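PDB 4CVU: beta-mannosidase from Trichoderma harzianum, which probably hydrolyses the terminal, non-reducing beta-D-mannose units of beta-mannosides, as a retaining enzyme of glycoside hydrolase family 2. Local coordinates for residues A[224-229]-A[337-342]; A[322-327]-A[346-351]; A[388-393]-A[704-709]; A[759-764]-A[830-835]. All coordinates share one frame; numbering follows the deposited sequence.

Contact 1 (A[224-229]-A[337-342]); sequences GELYSL and TPILVS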
loop_
_atom_site.group_PDB
_atom_site.type_symbol
_atom_site.label_atom_id
_atom_site.label_comp_id
_atom_site.label_asym_id
_atom_site.label_seq_id
_atom_site.Cartn_x
_atom_site.Cartn_y
_atom_site.Cartn_z
ATOM N N GLY A 224 -18.175 21.676 -50.679
ATOM C CA GLY A 224 -16.802 21.626 -50.198
ATOM C C GLY A 224 -16.300 20.214 -49.944
ATOM O O GLY A 224 -16.793 19.231 -50.514
ATOM N N GLU A 225 -15.303 20.134 -49.075
ATOM C CA GLU A 225 -14.676 18.872 -48.724
ATOM C C GLU A 225 -15.672 17.989 -47.976
ATOM O O GLU A 225 -16.508 18.479 -47.237
ATOM C CB GLU A 225 -13.464 19.151 -47.837
ATOM C CG GLU A 225 -12.194 18.429 -48.236
ATOM C CD GLU A 225 -11.169 18.364 -47.102
ATOM O OE1 GLU A 225 -11.363 19.017 -46.049
ATOM O OE2 GLU A 225 -10.160 17.648 -47.264
ATOM N N LEU A 226 -15.584 16.686 -48.173
ATOM C CA LEU A 226 -16.345 15.743 -47.366
ATOM C C LEU A 226 -15.494 15.324 -46.129
ATOM O O LEU A 226 -14.307 15.622 -46.061
ATOM C CB LEU A 226 -16.706 14.516 -48.197
ATOM C CG LEU A 226 -17.418 14.806 -49.527
ATOM C CD1 LEU A 226 -17.764 13.498 -50.218
ATOM C CD2 LEU A 226 -18.665 15.640 -49.302
ATOM N N TYR A 227 -16.124 14.645 -45.178
ATOM C CA TYR A 227 -15.425 14.094 -44.004
ATOM C C TYR A 227 -15.441 12.560 -44.015
ATOM O O TYR A 227 -16.483 11.956 -44.204
ATOM C CB TYR A 227 -16.059 14.600 -42.711
ATOM C CG TYR A 227 -15.480 13.887 -41.506
ATOM C CD1 TYR A 227 -14.222 14.213 -41.026
ATOM C CD2 TYR A 227 -16.168 12.848 -40.902
ATOM C CE1 TYR A 227 -13.664 13.536 -39.944
ATOM C CE2 TYR A 227 -15.618 12.156 -39.837
ATOM C CZ TYR A 227 -14.377 12.511 -39.348
ATOM O OH TYR A 227 -13.850 11.814 -38.268
ATOM N N SER A 228 -14.294 11.944 -43.782
ATOM C CA SER A 228 -14.181 10.484 -43.826
ATOM C C SER A 228 -14.574 9.851 -42.481
ATOM O O SER A 228 -13.969 10.145 -41.457
ATOM C CB SER A 228 -12.750 10.082 -44.167
ATOM O OG SER A 228 -12.613 8.685 -44.083
ATOM N N LEU A 229 -15.581 8.984 -42.495
ATOM C CA LEU A 229 -15.998 8.259 -41.292
ATOM C C LEU A 229 -15.221 6.969 -41.070
ATOM O O LEU A 229 -14.776 6.691 -39.956
ATOM C CB LEU A 229 -17.487 7.898 -41.372
ATOM C CG LEU A 229 -18.450 9.049 -41.114
ATOM C CD1 LEU A 229 -19.821 8.729 -41.669
ATOM C CD2 LEU A 229 -18.519 9.388 -39.630
ATOM N N THR A 337 -10.011 19.280 -57.880
ATOM C CA THR A 337 -9.356 18.597 -56.756
ATOM C C THR A 337 -10.321 17.661 -56.007
ATOM O O THR A 337 -11.532 17.884 -56.010
ATOM C CB THR A 337 -8.762 19.613 -55.757
ATOM O OG1 THR A 337 -9.739 19.955 -54.769
ATOM C CG2 THR A 337 -8.288 20.880 -56.470
ATOM N N PRO A 338 -9.784 16.615 -55.357
ATOM C CA PRO A 338 -10.628 15.689 -54.600
ATOM C C PRO A 338 -11.357 16.349 -53.456
ATOM O O PRO A 338 -10.847 17.280 -52.866
ATOM C CB PRO A 338 -9.625 14.678 -54.061
ATOM C CG PRO A 338 -8.537 14.681 -55.067
ATOM C CD PRO A 338 -8.401 16.125 -55.447
ATOM N N ILE A 339 -12.560 15.878 -53.179
ATOM C CA ILE A 339 -13.326 16.342 -52.027
ATOM C C ILE A 339 -13.350 15.318 -50.875
ATOM O O ILE A 339 -13.834 15.639 -49.804
ATOM C CB ILE A 339 -14.779 16.707 -52.413
ATOM C CG1 ILE A 339 -15.500 15.507 -53.043
ATOM C CG2 ILE A 339 -14.804 17.909 -53.360
ATOM C CD1 ILE A 339 -16.996 15.696 -53.096
ATOM N N LEU A 340 -12.862 14.097 -51.120
ATOM C CA LEU A 340 -12.715 13.062 -50.070
ATOM C C LEU A 340 -11.421 12.280 -50.292
ATOM O O LEU A 340 -11.202 11.720 -51.352
ATOM C CB LEU A 340 -13.922 12.114 -50.068
ATOM C CG LEU A 340 -13.951 10.942 -49.098
ATOM C CD1 LEU A 340 -13.963 11.440 -47.653
ATOM C CD2 LEU A 340 -15.166 10.071 -49.362
ATOM N N VAL A 341 -10.557 12.259 -49.287
ATOM C CA VAL A 341 -9.278 11.557 -49.352
ATOM C C VAL A 341 -9.158 10.658 -48.122
ATOM O O VAL A 341 -9.502 11.068 -47.024
ATOM C CB VAL A 341 -8.114 12.563 -49.409
ATOM C CG1 VAL A 341 -6.772 11.854 -49.521
ATOM C CG2 VAL A 341 -8.295 13.509 -50.579
ATOM N N SER A 342 -8.722 9.424 -48.307
ATOM C CA SER A 342 -8.578 8.474 -47.185
ATOM C C SER A 342 -7.298 7.694 -47.382
ATOM O O SER A 342 -6.986 7.300 -48.501
ATOM C CB SER A 342 -9.755 7.502 -47.150
ATOM O OG SER A 342 -9.683 6.663 -46.018
HETATM O O HOH W 1 -9.699 8.295 -43.572
#

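Contact 2 (A[322-327]-A[346-351]); sequences QLYNIT and VGFRTI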
loop_
_atom_site.group_PDB
_atom_site.type_symbol
_atom_site.label_atom_id
_atom_site.label_comp_id
_atom_site.label_asym_id
_atom_site.label_seq_id
_atom_site.Cartn_x
_atom_site.Cartn_y
_atom_site.Cartn_z
ATOM N N GLN A 322 6.098 -6.836 -45.386
ATOM C CA GLN A 322 5.903 -5.836 -46.429
ATOM C C GLN A 322 4.539 -5.174 -46.310
ATOM O O GLN A 322 3.510 -5.840 -46.356
ATOM C CB GLN A 322 6.020 -6.486 -47.807
ATOM C CG GLN A 322 5.969 -5.494 -48.964
ATOM C CD GLN A 322 7.220 -4.629 -49.043
ATOM O OE1 GLN A 322 8.334 -5.145 -49.150
ATOM N NE2 GLN A 322 7.037 -3.305 -49.001
ATOM N N LEU A 323 4.546 -3.861 -46.185
ATOM C CA LEU A 323 3.310 -3.099 -46.126
ATOM C C LEU A 323 3.367 -1.991 -47.169
ATOM O O LEU A 323 4.449 -1.610 -47.593
ATOM C CB LEU A 323 3.092 -2.496 -44.720
ATOM C CG LEU A 323 2.913 -3.565 -43.645
ATOM C CD1 LEU A 323 2.930 -2.911 -42.282
ATOM C CD2 LEU A 323 1.625 -4.376 -43.859
ATOM N N TYR A 324 2.194 -1.460 -47.517
ATOM C CA TYR A 324 2.085 -0.371 -48.459
ATOM C C TYR A 324 1.082 0.654 -47.962
ATOM O O TYR A 324 0.102 0.287 -47.336
ATOM C CB TYR A 324 1.616 -0.908 -49.831
ATOM C CG TYR A 324 2.588 -1.825 -50.548
ATOM C CD1 TYR A 324 3.601 -1.303 -51.347
ATOM C CD2 TYR A 324 2.452 -3.211 -50.496
ATOM C CE1 TYR A 324 4.485 -2.129 -52.029
ATOM C CE2 TYR A 324 3.323 -4.043 -51.165
ATOM C CZ TYR A 324 4.337 -3.498 -51.942
ATOM O OH TYR A 324 5.205 -4.318 -52.605
ATOM N N ASN A 325 1.315 1.926 -48.265
ATOM C CA ASN A 325 0.301 2.953 -48.075
ATOM C C ASN A 325 -0.573 3.095 -49.335
ATOM O O ASN A 325 -0.059 3.189 -50.440
ATOM C CB ASN A 325 0.940 4.291 -47.694
ATOM C CG ASN A 325 1.565 4.268 -46.285
ATOM O OD1 ASN A 325 1.289 3.367 -45.483
ATOM N ND2 ASN A 325 2.387 5.271 -45.971
ATOM N N ILE A 326 -1.886 3.087 -49.146
ATOM C CA ILE A 326 -2.842 3.294 -50.204
ATOM C C ILE A 326 -3.630 4.529 -49.836
ATOM O O ILE A 326 -4.320 4.546 -48.808
ATOM C CB ILE A 326 -3.763 2.067 -50.451
ATOM C CG1 ILE A 326 -4.843 2.387 -51.500
ATOM C CG2 ILE A 326 -4.443 1.583 -49.190
ATOM C CD1 ILE A 326 -5.595 1.169 -52.016
ATOM N N THR A 327 -3.490 5.568 -50.664
ATOM C CA THR A 327 -4.279 6.784 -50.539
ATOM C C THR A 327 -5.352 6.764 -51.630
ATOM O O THR A 327 -5.044 6.576 -52.819
ATOM C CB THR A 327 -3.396 8.044 -50.662
ATOM O OG1 THR A 327 -2.366 8.008 -49.668
ATOM C CG2 THR A 327 -4.207 9.314 -50.479
ATOM N N VAL A 346 -1.677 -1.051 -45.703
ATOM C CA VAL A 346 -2.187 -2.375 -46.076
ATOM C C VAL A 346 -1.087 -3.383 -46.415
ATOM O O VAL A 346 0.057 -3.026 -46.585
ATOM C CB VAL A 346 -3.166 -2.256 -47.285
ATOM C CG1 VAL A 346 -4.284 -1.279 -46.958
ATOM C CG2 VAL A 346 -2.449 -1.804 -48.557
ATOM N N GLY A 347 -1.469 -4.649 -46.545
ATOM C CA GLY A 347 -0.565 -5.703 -47.002
ATOM C C GLY A 347 -1.221 -6.576 -48.058
ATOM O O GLY A 347 -2.460 -6.694 -48.111
ATOM N N PHE A 348 -0.391 -7.167 -48.908
ATOM C CA PHE A 348 -0.826 -8.137 -49.884
ATOM C C PHE A 348 -0.503 -9.508 -49.358
ATOM O O PHE A 348 0.655 -9.904 -49.322
ATOM C CB PHE A 348 -0.142 -7.899 -51.242
ATOM C CG PHE A 348 -0.623 -6.673 -51.938
ATOM C CD1 PHE A 348 -0.079 -5.435 -51.641
ATOM C CD2 PHE A 348 -1.634 -6.753 -52.898
ATOM C CE1 PHE A 348 -0.534 -4.295 -52.297
ATOM C CE2 PHE A 348 -2.096 -5.628 -53.541
ATOM C CZ PHE A 348 -1.546 -4.398 -53.243
ATOM N N ARG A 349 -1.543 -10.198 -48.897
ATOM C CA ARG A 349 -1.436 -11.591 -48.496
ATOM C C ARG A 349 -2.793 -12.241 -48.390
ATOM O O ARG A 349 -3.814 -11.568 -48.323
ATOM C CB ARG A 349 -0.673 -11.758 -47.158
ATOM C CG ARG A 349 -1.049 -10.788 -46.047
ATOM C CD ARG A 349 -2.244 -11.236 -45.230
ATOM N NE ARG A 349 -3.477 -10.737 -45.808
ATOM C CZ ARG A 349 -4.574 -10.453 -45.115
ATOM N NH1 ARG A 349 -4.600 -10.596 -43.803
ATOM N NH2 ARG A 349 -5.647 -10.009 -45.757
ATOM N N THR A 350 -2.784 -13.562 -48.418
ATOM C CA THR A 350 -3.983 -14.343 -48.183
ATOM C C THR A 350 -3.817 -15.021 -46.843
ATOM O O THR A 350 -2.726 -15.523 -46.526
ATOM C CB THR A 350 -4.236 -15.407 -49.275
ATOM O OG1 THR A 350 -3.192 -16.370 -49.269
ATOM C CG2 THR A 350 -4.368 -14.742 -50.660
ATOM N N ILE A 351 -4.869 -14.993 -46.038
ATOM C CA ILE A 351 -4.917 -15.766 -44.813
ATOM C C ILE A 351 -6.209 -16.544 -44.745
ATOM O O ILE A 351 -7.286 -15.966 -44.756
ATOM C CB ILE A 351 -4.694 -14.889 -43.558
ATOM C CG1 ILE A 351 -4.637 -15.761 -42.271
ATOM C CG2 ILE A 351 -5.749 -13.793 -43.441
ATOM C CD1 ILE A 351 -3.414 -16.613 -42.158
HETATM O O HOH W 2 2.385 -6.770 -48.874
#

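Contact 3 (A[388-393]-A[704-709]); sequences NLIPPD and LYWQLN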
loop_
_atom_site.group_PDB
_atom_site.type_symbol
_atom_site.label_atom_id
_atom_site.label_comp_id
_atom_site.label_asym_id
_atom_site.label_seq_id
_atom_site.Cartn_x
_atom_site.Cartn_y
_atom_site.Cartn_z
ATOM N N ASN A 388 -3.640 -16.264 -25.718
ATOM C CA ASN A 388 -4.873 -15.470 -25.750
ATOM C C ASN A 388 -4.631 -14.091 -25.120
ATOM O O ASN A 388 -4.166 -13.990 -24.013
ATOM C CB ASN A 388 -5.956 -16.173 -25.000
ATOM C CG ASN A 388 -6.452 -17.428 -25.751
ATOM O OD1 ASN A 388 -7.505 -17.393 -26.412
ATOM N ND2 ASN A 388 -5.725 -18.499 -25.657
ATOM N N LEU A 389 -4.922 -13.062 -25.860
ATOM C CA LEU A 389 -4.778 -11.678 -25.401
ATOM C C LEU A 389 -6.097 -11.236 -24.797
ATOM O O LEU A 389 -7.140 -11.241 -25.468
ATOM C CB LEU A 389 -4.437 -10.796 -26.584
ATOM C CG LEU A 389 -4.374 -9.296 -26.263
ATOM C CD1 LEU A 389 -3.187 -9.040 -25.367
ATOM C CD2 LEU A 389 -4.289 -8.514 -27.559
ATOM N N ILE A 390 -6.057 -10.836 -23.535
ATOM C CA ILE A 390 -7.203 -10.252 -22.855
ATOM C C ILE A 390 -6.933 -8.743 -22.699
ATOM O O ILE A 390 -5.806 -8.286 -22.926
ATOM C CB ILE A 390 -7.482 -10.908 -21.491
ATOM C CG1 ILE A 390 -6.335 -10.655 -20.524
ATOM C CG2 ILE A 390 -7.746 -12.415 -21.658
ATOM C CD1 ILE A 390 -6.777 -10.442 -19.101
ATOM N N PRO A 391 -7.955 -7.961 -22.376
ATOM C CA PRO A 391 -7.678 -6.511 -22.246
ATOM C C PRO A 391 -6.595 -6.257 -21.207
ATOM O O PRO A 391 -6.685 -6.767 -20.099
ATOM C CB PRO A 391 -9.011 -5.935 -21.792
ATOM C CG PRO A 391 -10.020 -6.944 -22.242
ATOM C CD PRO A 391 -9.378 -8.276 -22.146
ATOM N N PRO A 392 -5.583 -5.463 -21.550
ATOM C CA PRO A 392 -4.486 -5.158 -20.561
ATOM C C PRO A 392 -4.910 -4.287 -19.356
ATOM O O PRO A 392 -4.163 -4.212 -18.385
ATOM C CB PRO A 392 -3.472 -4.385 -21.410
ATOM C CG PRO A 392 -4.342 -3.683 -22.418
ATOM C CD PRO A 392 -5.433 -4.683 -22.777
ATOM N N ASP A 393 -6.099 -3.670 -19.390
ATOM C CA ASP A 393 -6.500 -2.745 -18.352
ATOM C C ASP A 393 -8.012 -2.794 -18.247
ATOM O O ASP A 393 -8.705 -3.138 -19.208
ATOM C CB ASP A 393 -5.965 -1.361 -18.687
ATOM C CG ASP A 393 -5.771 -0.449 -17.460
ATOM O OD1 ASP A 393 -6.776 0.146 -16.954
ATOM O OD2 ASP A 393 -4.602 -0.278 -16.994
ATOM N N LEU A 704 -2.154 -22.115 -28.657
ATOM C CA LEU A 704 -2.388 -20.781 -28.043
ATOM C C LEU A 704 -2.731 -20.959 -26.583
ATOM O O LEU A 704 -3.870 -21.270 -26.221
ATOM C CB LEU A 704 -3.519 -20.028 -28.762
ATOM C CG LEU A 704 -3.446 -19.897 -30.282
ATOM C CD1 LEU A 704 -4.689 -19.233 -30.863
ATOM C CD2 LEU A 704 -2.208 -19.163 -30.736
ATOM N N TYR A 705 -1.757 -20.786 -25.717
ATOM C CA TYR A 705 -2.027 -20.987 -24.300
ATOM C C TYR A 705 -2.948 -19.915 -23.694
ATOM O O TYR A 705 -3.042 -18.762 -24.173
ATOM C CB TYR A 705 -0.726 -21.191 -23.516
ATOM C CG TYR A 705 0.192 -19.969 -23.295
ATOM C CD1 TYR A 705 -0.150 -18.970 -22.402
ATOM C CD2 TYR A 705 1.425 -19.871 -23.943
ATOM C CE1 TYR A 705 0.719 -17.890 -22.164
ATOM C CE2 TYR A 705 2.287 -18.805 -23.711
ATOM C CZ TYR A 705 1.932 -17.820 -22.824
ATOM O OH TYR A 705 2.782 -16.745 -22.581
ATOM N N TRP A 706 -3.648 -20.327 -22.644
ATOM C CA TRP A 706 -4.495 -19.428 -21.856
ATOM C C TRP A 706 -3.708 -19.051 -20.601
ATOM O O TRP A 706 -3.444 -19.925 -19.772
ATOM C CB TRP A 706 -5.849 -20.102 -21.486
ATOM C CG TRP A 706 -6.694 -19.061 -20.858
ATOM C CD1 TRP A 706 -6.694 -18.705 -19.562
ATOM C CD2 TRP A 706 -7.515 -18.097 -21.536
ATOM N NE1 TRP A 706 -7.481 -17.620 -19.355
ATOM C CE2 TRP A 706 -8.009 -17.222 -20.558
ATOM C CE3 TRP A 706 -7.908 -17.923 -22.860
ATOM C CZ2 TRP A 706 -8.855 -16.197 -20.853
ATOM C CZ3 TRP A 706 -8.750 -16.879 -23.170
ATOM C CH2 TRP A 706 -9.218 -16.018 -22.163
ATOM N N GLN A 707 -3.302 -17.792 -20.383
ATOM C CA GLN A 707 -3.596 -16.614 -21.166
ATOM C C GLN A 707 -2.300 -15.815 -21.198
ATOM O O GLN A 707 -1.392 -16.066 -20.392
ATOM C CB GLN A 707 -4.691 -15.762 -20.502
ATOM C CG GLN A 707 -4.360 -15.314 -19.089
ATOM C CD GLN A 707 -5.553 -14.855 -18.271
ATOM O OE1 GLN A 707 -6.351 -15.667 -17.823
ATOM N NE2 GLN A 707 -5.661 -13.545 -18.041
ATOM N N LEU A 708 -2.174 -14.904 -22.156
ATOM C CA LEU A 708 -0.926 -14.198 -22.297
ATOM C C LEU A 708 -0.733 -13.345 -21.079
ATOM O O LEU A 708 0.331 -13.371 -20.456
ATOM C CB LEU A 708 -0.924 -13.313 -23.560
ATOM C CG LEU A 708 0.211 -12.247 -23.646
ATOM C CD1 LEU A 708 1.540 -12.892 -23.910
ATOM C CD2 LEU A 708 -0.062 -11.298 -24.763
ATOM N N ASN A 709 -1.768 -12.563 -20.751
ATOM C CA ASN A 709 -1.557 -11.350 -19.959
ATOM C C ASN A 709 -2.609 -11.104 -18.875
ATOM O O ASN A 709 -3.684 -11.727 -18.906
ATOM C CB ASN A 709 -1.462 -10.146 -20.896
ATOM C CG ASN A 709 -2.769 -9.866 -21.615
ATOM O OD1 ASN A 709 -3.350 -10.762 -22.227
ATOM N ND2 ASN A 709 -3.243 -8.622 -21.548
#

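Contact 4 (A[759-764]-A[830-835]); sequences SDLWEP and GKLPNA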
loop_
_atom_site.group_PDB
_atom_site.type_symbol
_atom_site.label_atom_id
_atom_site.label_comp_id
_atom_site.label_asym_id
_atom_site.label_seq_id
_atom_site.Cartn_x
_atom_site.Cartn_y
_atom_site.Cartn_z
ATOM N N SER A 759 9.929 -29.847 -35.396
ATOM C CA SER A 759 10.367 -28.653 -36.142
ATOM C C SER A 759 9.187 -27.991 -36.815
ATOM O O SER A 759 8.372 -28.688 -37.399
ATOM C CB SER A 759 11.404 -29.041 -37.215
ATOM O OG SER A 759 11.633 -27.978 -38.111
ATOM N N ASP A 760 9.095 -26.660 -36.759
ATOM C CA ASP A 760 8.025 -25.973 -37.484
ATOM C C ASP A 760 8.441 -25.365 -38.842
ATOM O O ASP A 760 7.664 -24.627 -39.477
ATOM C CB ASP A 760 7.353 -24.926 -36.599
ATOM C CG ASP A 760 8.208 -23.696 -36.366
ATOM O OD1 ASP A 760 9.388 -23.631 -36.834
ATOM O OD2 ASP A 760 7.679 -22.793 -35.689
ATOM N N LEU A 761 9.668 -25.654 -39.251
ATOM C CA LEU A 761 10.208 -25.121 -40.494
ATOM C C LEU A 761 9.505 -25.768 -41.685
ATOM O O LEU A 761 8.931 -26.863 -41.564
ATOM C CB LEU A 761 11.715 -25.358 -40.567
ATOM C CG LEU A 761 12.540 -24.701 -39.463
ATOM C CD1 LEU A 761 13.958 -25.263 -39.484
ATOM C CD2 LEU A 761 12.552 -23.182 -39.567
ATOM N N TRP A 762 9.544 -25.084 -42.824
ATOM C CA TRP A 762 8.823 -25.545 -44.031
ATOM C C TRP A 762 9.694 -26.402 -44.965
ATOM O O TRP A 762 9.362 -26.602 -46.122
ATOM C CB TRP A 762 8.215 -24.366 -44.807
ATOM C CG TRP A 762 7.238 -23.488 -44.000
ATOM C CD1 TRP A 762 6.762 -23.721 -42.727
ATOM C CD2 TRP A 762 6.612 -22.286 -44.442
ATOM N NE1 TRP A 762 5.905 -22.734 -42.367
ATOM C CE2 TRP A 762 5.807 -21.824 -43.386
ATOM C CE3 TRP A 762 6.669 -21.533 -45.627
ATOM C CZ2 TRP A 762 5.060 -20.637 -43.478
ATOM C CZ3 TRP A 762 5.933 -20.363 -45.715
ATOM C CH2 TRP A 762 5.138 -19.928 -44.647
ATOM N N GLU A 763 10.796 -26.899 -44.444
ATOM C CA GLU A 763 11.689 -27.813 -45.166
ATOM C C GLU A 763 12.330 -28.766 -44.143
ATOM O O GLU A 763 12.458 -28.414 -42.968
ATOM C CB GLU A 763 12.778 -27.035 -45.897
ATOM C CG GLU A 763 13.754 -26.335 -44.964
ATOM C CD GLU A 763 14.643 -25.328 -45.660
ATOM O OE1 GLU A 763 14.192 -24.679 -46.640
ATOM O OE2 GLU A 763 15.801 -25.176 -45.208
ATOM N N PRO A 764 12.705 -29.976 -44.580
ATOM C CA PRO A 764 13.462 -30.859 -43.696
ATOM C C PRO A 764 14.720 -30.197 -43.129
ATOM O O PRO A 764 15.295 -29.318 -43.759
ATOM C CB PRO A 764 13.815 -32.060 -44.596
ATOM C CG PRO A 764 13.346 -31.716 -45.976
ATOM C CD PRO A 764 12.313 -30.655 -45.827
ATOM N N GLY A 830 19.378 -24.995 -40.871
ATOM C CA GLY A 830 18.303 -24.868 -41.814
ATOM C C GLY A 830 17.957 -23.421 -42.102
ATOM O O GLY A 830 18.663 -22.512 -41.665
ATOM N N LYS A 831 16.866 -23.227 -42.845
ATOM C CA LYS A 831 16.453 -21.918 -43.306
ATOM C C LYS A 831 15.052 -21.652 -42.806
ATOM O O LYS A 831 14.227 -22.551 -42.799
ATOM C CB LYS A 831 16.422 -21.871 -44.835
ATOM C CG LYS A 831 17.752 -22.122 -45.532
ATOM C CD LYS A 831 17.610 -21.904 -47.042
ATOM C CE LYS A 831 18.773 -22.491 -47.837
ATOM N NZ LYS A 831 19.825 -21.478 -48.164
ATOM N N LEU A 832 14.799 -20.415 -42.406
ATOM C CA LEU A 832 13.436 -19.946 -42.139
ATOM C C LEU A 832 12.712 -19.799 -43.465
ATOM O O LEU A 832 13.353 -19.581 -44.474
ATOM C CB LEU A 832 13.441 -18.591 -41.419
ATOM C CG LEU A 832 14.020 -18.577 -40.006
ATOM C CD1 LEU A 832 13.897 -17.179 -39.430
ATOM C CD2 LEU A 832 13.353 -19.615 -39.096
ATOM N N PRO A 833 11.367 -19.884 -43.456
ATOM C CA PRO A 833 10.621 -19.662 -44.698
ATOM C C PRO A 833 10.968 -18.353 -45.376
ATOM O O PRO A 833 11.133 -17.337 -44.703
ATOM C CB PRO A 833 9.156 -19.645 -44.236
ATOM C CG PRO A 833 9.146 -20.434 -42.975
ATOM C CD PRO A 833 10.470 -20.136 -42.318
ATOM N N ASN A 834 11.108 -18.403 -46.708
ATOM C CA ASN A 834 11.318 -17.207 -47.546
ATOM C C ASN A 834 12.567 -16.400 -47.210
ATOM O O ASN A 834 12.628 -15.199 -47.467
ATOM C CB ASN A 834 10.070 -16.310 -47.536
ATOM C CG ASN A 834 8.823 -17.052 -48.001
ATOM O OD1 ASN A 834 8.675 -17.341 -49.175
ATOM N ND2 ASN A 834 7.926 -17.370 -47.072
ATOM N N ALA A 835 13.566 -17.073 -46.648
ATOM C CA ALA A 835 14.832 -16.443 -46.323
ATOM C C ALA A 835 15.507 -16.053 -47.625
ATOM O O ALA A 835 15.539 -16.845 -48.569
ATOM C CB ALA A 835 15.710 -17.398 -45.545
HETATM O O HOH W 3 11.308 -22.940 -43.462
#

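Contact 1 (A[224-229]-A[337-342])
L226 lies across I339 and L340 where the two outermost strands of the seven-stranded antiparallel sheet, 227-237 and 340-346, come together at the end of an immunoglobulin-like beta-sandwich domain. The backbones meet at E225-L226 and I339: L226 N gives I339 O a short, nearly straight hydrogen bond of 2.6 Å, with 168° at the hydrogen, and E225 CA makes a long, bent C-H...O approach to the same oxygen. I339 and L340 both face V330 in a classic beta bulge, and L226 touches both of them. The L226 side chain slants across that of I339, CD1 to CD1 at 3.7 Å, but meets L340 nearly at right angles, L226 CD1 4.1 Å from L340 CB. I339 holds CG1 in the sterically tight position between its backbone N and carbonyl carbon (chi1 58°), and from there CD1 reaches both CG and CD1 of L226. With an alanine in place of L226, I339 CD1 and L340 CB would probably lose this apolar neighbour, opening a gap beside I339. L340 CD1 lies 3.9 Å from S228 CB. Beyond that the contact turns polar: S342 OG, itself hydrogen-bonded to T231, and S228 OG are bridged by one water, 2.9 Å from the former and 3.0 Å from the latter.

Contact 2 (A[322-327]-A[346-351])
Y324 and V346 face each other as an antiparallel hydrogen-bonded pair, and both amides are used: Y324 N to V346 O and V346 N to Y324 O are each 2.8 Å long. Both side chains leave on the same side of the sheet. Y324 turns its ring anti to its own carbonyl carbon (chi1 -66°), which carries CD2 and CE2 of the ring to F348. The two ring planes stand 82° apart, and Y324 CD2 comes up at the edge of the F348 ring, 3.6 Å from F348 CD1. Y324 OH is held elsewhere, by the backbone N of K311, so the far end of the ring is fixed too. Two residues along, I326 stretches CG1 anti to its backbone N (chi1 175°) and brings the shorter branch, CG2, against V346 CG1 at 3.6 Å; the two side chains cross at a slant. L323 has its CB to one side of the contact, yet its CD2 curls back to lie 3.4 Å from V346 O. Where the chains diverge, a water takes over, donating to Q322 O at 2.9 Å and accepting from F348 N at 2.8 Å in the plane of the F348 ring. This is the open end of the beta hairpin formed by strands 324-332 and 340-346, the last of the immunoglobulin-like sheet, from which the chain passes on to strand 351-354.

Contact 3 (A[388-393]-A[704-709])
N709 turns its amide up between its own backbone N and carbonyl carbon (chi1 66°), and in that pose it grips both polar backbone atoms of I390. OD1 accepts from I390 N at 3.0 Å on an in-plane lone pair, while ND2 gives to I390 O at 2.9 Å, approaching from above that carbonyl plane. N388 swings CG anti to its carbonyl carbon (chi1 -71°): ND2 reaches Y705 O at 3.1 Å, an oxygen that also takes N388 N, and the amide carbon packs 3.3 Å from W706 CE3. N388 OD1 is held by R420. Further along, L708 N binds N388 O, and I390 CG2 rests against W706 CH2 at 3.9 Å. Q707 NE2 donates to N709 O at 2.8 Å. Exchanging N709 for an alanine is likely to deprive I390 N and O of these partners and leave the 390-392 backbone less firmly fixed. The peptide between W706 and Q707 is cis, as is common for a tryptophan near the C-terminal end of the last barrel strand in clan GH-A enzymes; with strands 380-389 and 702-705 parallel, the contact closes the catalytic (beta/alpha)8 barrel.

Contact 4 (A[759-764]-A[830-835])
G830 lies beside E763 OE2 where two loops of the mannosidase Ig/CBM-like domain meet, the one after strand 821-830 packing against the one between strands 752-759 and 765-774. K831 N makes a weak hydrogen bond, 3.2 Å, to E763 OE2, and K831 CB lies 3.4 Å from the same oxygen. K831 NZ is hydrogen-bonded to S838 O and makes no salt bridge with E763. K831 O accepts a hydrogen bond from a water that accepts from W762 N at 2.8 Å. L832 has CB directed away, yet its CD2 comes back to L761 CD2 at 3.7 Å, with F843 touching both leucines. From L832 to A835 the chain makes a type II turn, and P833 at its second position is laid over the indole of W762: CG sits 3.6 Å from the centroid of the five-membered ring, 17° off the normal, a CH-pi contact, and CB covers the six-membered ring. The W762 ring also stacks with H380 of strand 380-389, which joins this domain to the barrel. N834 has the positive phi of the third turn position, and its amide, bound to M318 O, stands nearly perpendicular to the indole, ND2 3.8 Å from W762 CZ3.

Contact 3 is the innermost and wholly buried: it joins barrel strands 380-389 and 702-705, and it alone is held largely by amide side chains gripping backbone groups. Contacts 1 and 2 share one sheet and the strand 340-346; they touch where V341 meets T327, about 23 Å between centres. Contact 1 is at the partly exposed edge of the sheet, with aliphatic packing and a bridging water, while contact 2 is buried, a backbone-paired strand contact with aliphatic and aromatic packing. Contact 4 stands in another immunoglobulin-like domain, some 24 Å from contact 2 centre to centre, partly exposed and built on a proline over an indole. Water mediates in contacts 1, 2 and 4.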